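Local coordinates for protein phosphotransferase system, HPr-related proteins (Thermoanaerobacter tengcongensis, PDB 3LE5) that probably serves as the general, non-sugar-specific phosphocarrier of the phosphoenolpyruvate-dependent sugar phosphotransferase system in the cytoplasm, at residues Q32-K37 and K62-G67. Residues are numbered along the deposited sequence; the frame is centred on the assembly and turned at random.
Sequences QIWVEK and KLSAEG
The indole of W34 reaches across S64 to E66, its six-membered ring doing the touching: CE3 comes to 3.0 Å from S64 OG, while CH2 meets E66 CB edge-on at 3.7 Å. With W34 CG anti to its own carbonyl carbon (chi1 -52°), the ring swings back beside its backbone N, where Q32 CG packs against one face. The E66 carboxylate plane is turned 74° from the ring. K41 makes a cation-pi contact with the same indole. Replacing the indole with the methyl of an alanine is likely to uncover S64, take from Q32 CG the face it packs on and from E66 CB the edge it meets, and leave K41 without its cation-pi partner. Strands 32-36 and 60-66 run antiparallel in the open-faced beta-sandwich of the HPr fold; W34-S64 and E36-K62 are hydrogen-bonded pairs, each closed by two backbone bonds, the straightest from K62 N to E36 O (2.8 Å, 175° at the hydrogen). Beyond W34, E36 and K62 rise side by side, and a bend at chi3 of K62 brings NZ to 3.0 Å from E36 OE1 in a salt bridge. The reverse face is apolar: V35 CG2 and L63 CD2 touch at 3.9 Å, and both residues pack on F22 of helix 18-27, while L63 and A65 meet helix 70-82. Along the far edge of strand 60-66, K62 to A65 pair with an antiparallel strand of the second subunit, continuing the sheet across the interface.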
loop_
_atom_site.group_PDB
_atom_site.type_symbol
_atom_site.label_atom_id
_atom_site.label_comp_id
_atom_site.label_asym_id
_atom_site.label_seq_id
_atom_site.Cartn_x
_atom_site.Cartn_y
_atom_site.Cartn_z
ATOM N N GLN A 32 -7.782 19.177 2.160
ATOM C CA GLN A 32 -6.538 18.647 1.640
ATOM C C GLN A 32 -5.666 18.263 2.830
ATOM O O GLN A 32 -5.617 18.977 3.830
ATOM C CB GLN A 32 -5.820 19.645 0.745
ATOM C CG GLN A 32 -4.502 19.106 0.243
ATOM C CD GLN A 32 -3.968 19.877 -0.934
ATOM O OE1 GLN A 32 -4.461 20.956 -1.257
ATOM N NE2 GLN A 32 -2.951 19.326 -1.590
ATOM N N ILE A 33 -4.998 17.122 2.733
ATOM C CA ILE A 33 -4.186 16.632 3.835
ATOM C C ILE A 33 -2.775 16.328 3.333
ATOM O O ILE A 33 -2.586 15.981 2.163
ATOM C CB ILE A 33 -4.831 15.388 4.490
ATOM C CG1 ILE A 33 -6.337 15.597 4.652
ATOM C CG2 ILE A 33 -4.198 15.091 5.843
ATOM C CD1 ILE A 33 -7.032 14.480 5.382
ATOM N N TRP A 34 -1.788 16.494 4.213
ATOM C CA TRP A 34 -0.384 16.221 3.891
ATOM C C TRP A 34 0.301 15.415 4.981
ATOM O O TRP A 34 -0.061 15.504 6.154
ATOM C CB TRP A 34 0.409 17.516 3.721
ATOM C CG TRP A 34 -0.190 18.493 2.785
ATOM C CD1 TRP A 34 0.065 18.613 1.447
ATOM C CD2 TRP A 34 -1.143 19.516 3.109
ATOM N NE1 TRP A 34 -0.676 19.642 0.919
ATOM C CE2 TRP A 34 -1.426 20.214 1.918
ATOM C CE3 TRP A 34 -1.788 19.907 4.291
ATOM C CZ2 TRP A 34 -2.331 21.287 1.876
ATOM C CZ3 TRP A 34 -2.684 20.970 4.248
ATOM C CH2 TRP A 34 -2.945 21.647 3.049
ATOM N N VAL A 35 1.311 14.647 4.586
ATOM C CA VAL A 35 2.157 13.950 5.544
ATOM C C VAL A 35 3.626 14.258 5.267
ATOM O O VAL A 35 4.150 13.964 4.194
ATOM C CB VAL A 35 1.921 12.430 5.542
ATOM C CG1 VAL A 35 2.647 11.792 6.715
ATOM C CG2 VAL A 35 0.436 12.123 5.615
ATOM N N GLU A 36 4.278 14.859 6.253
ATOM C CA GLU A 36 5.628 15.352 6.105
ATOM C C GLU A 36 6.544 14.567 7.032
ATOM O O GLU A 36 6.375 14.582 8.249
ATOM C CB GLU A 36 5.648 16.845 6.442
ATOM C CG GLU A 36 6.983 17.552 6.272
ATOM C CD GLU A 36 6.925 19.006 6.734
ATOM O OE1 GLU A 36 5.855 19.637 6.566
ATOM O OE2 GLU A 36 7.940 19.516 7.268
ATOM N N LYS A 37 7.500 13.852 6.453
ATOM C CA LYS A 37 8.493 13.148 7.252
ATOM C C LYS A 37 9.889 13.577 6.847
ATOM O O LYS A 37 10.348 13.243 5.756
ATOM C CB LYS A 37 8.367 11.632 7.095
ATOM C CG LYS A 37 9.300 10.879 8.019
ATOM C CD LYS A 37 9.747 9.570 7.418
ATOM C CE LYS A 37 11.038 9.101 8.063
ATOM N NZ LYS A 37 11.590 7.905 7.376
ATOM N N LYS A 62 4.829 14.902 10.533
ATOM C CA LYS A 62 3.970 16.057 10.718
ATOM C C LYS A 62 2.704 15.864 9.888
ATOM O O LYS A 62 2.767 15.758 8.664
ATOM C CB LYS A 62 4.709 17.328 10.297
ATOM C CG LYS A 62 4.188 18.592 10.943
ATOM C CD LYS A 62 4.980 19.812 10.493
ATOM C CE LYS A 62 4.571 20.256 9.097
ATOM N NZ LYS A 62 5.101 21.608 8.762
ATOM N N LEU A 63 1.564 15.794 10.570
ATOM C CA LEU A 63 0.251 15.625 9.937
ATOM C C LEU A 63 -0.480 16.952 9.809
ATOM O O LEU A 63 -0.849 17.544 10.820
ATOM C CB LEU A 63 -0.631 14.711 10.791
ATOM C CG LEU A 63 -0.743 13.222 10.500
ATOM C CD1 LEU A 63 -1.701 12.616 11.500
ATOM C CD2 LEU A 63 -1.231 13.012 9.079
ATOM N N SER A 64 -0.722 17.415 8.589
ATOM C CA SER A 64 -1.462 18.661 8.433
ATOM C C SER A 64 -2.702 18.508 7.571
ATOM O O SER A 64 -2.758 17.656 6.698
ATOM C CB SER A 64 -0.565 19.797 7.914
ATOM O OG SER A 64 0.050 19.478 6.682
ATOM N N ALA A 65 -3.701 19.337 7.844
ATOM C CA ALA A 65 -4.932 19.360 7.071
ATOM C C ALA A 65 -5.398 20.803 6.946
ATOM O O ALA A 65 -5.105 21.631 7.799
ATOM C CB ALA A 65 -6.005 18.506 7.742
ATOM N N GLU A 66 -6.116 21.100 5.873
ATOM C CA GLU A 66 -6.675 22.428 5.661
ATOM C C GLU A 66 -7.977 22.302 4.880
ATOM O O GLU A 66 -7.976 21.969 3.697
ATOM C CB GLU A 66 -5.677 23.321 4.917
ATOM C CG GLU A 66 -6.063 24.792 4.861
ATOM C CD GLU A 66 -4.869 25.696 4.610
ATOM O OE1 GLU A 66 -3.887 25.221 3.998
ATOM O OE2 GLU A 66 -4.909 26.877 5.030
ATOM N N GLY A 67 -9.093 22.544 5.550
ATOM C CA GLY A 67 -10.381 22.411 4.901
ATOM C C GLY A 67 -11.558 22.570 5.840
ATOM O O GLY A 67 -11.391 22.835 7.035
#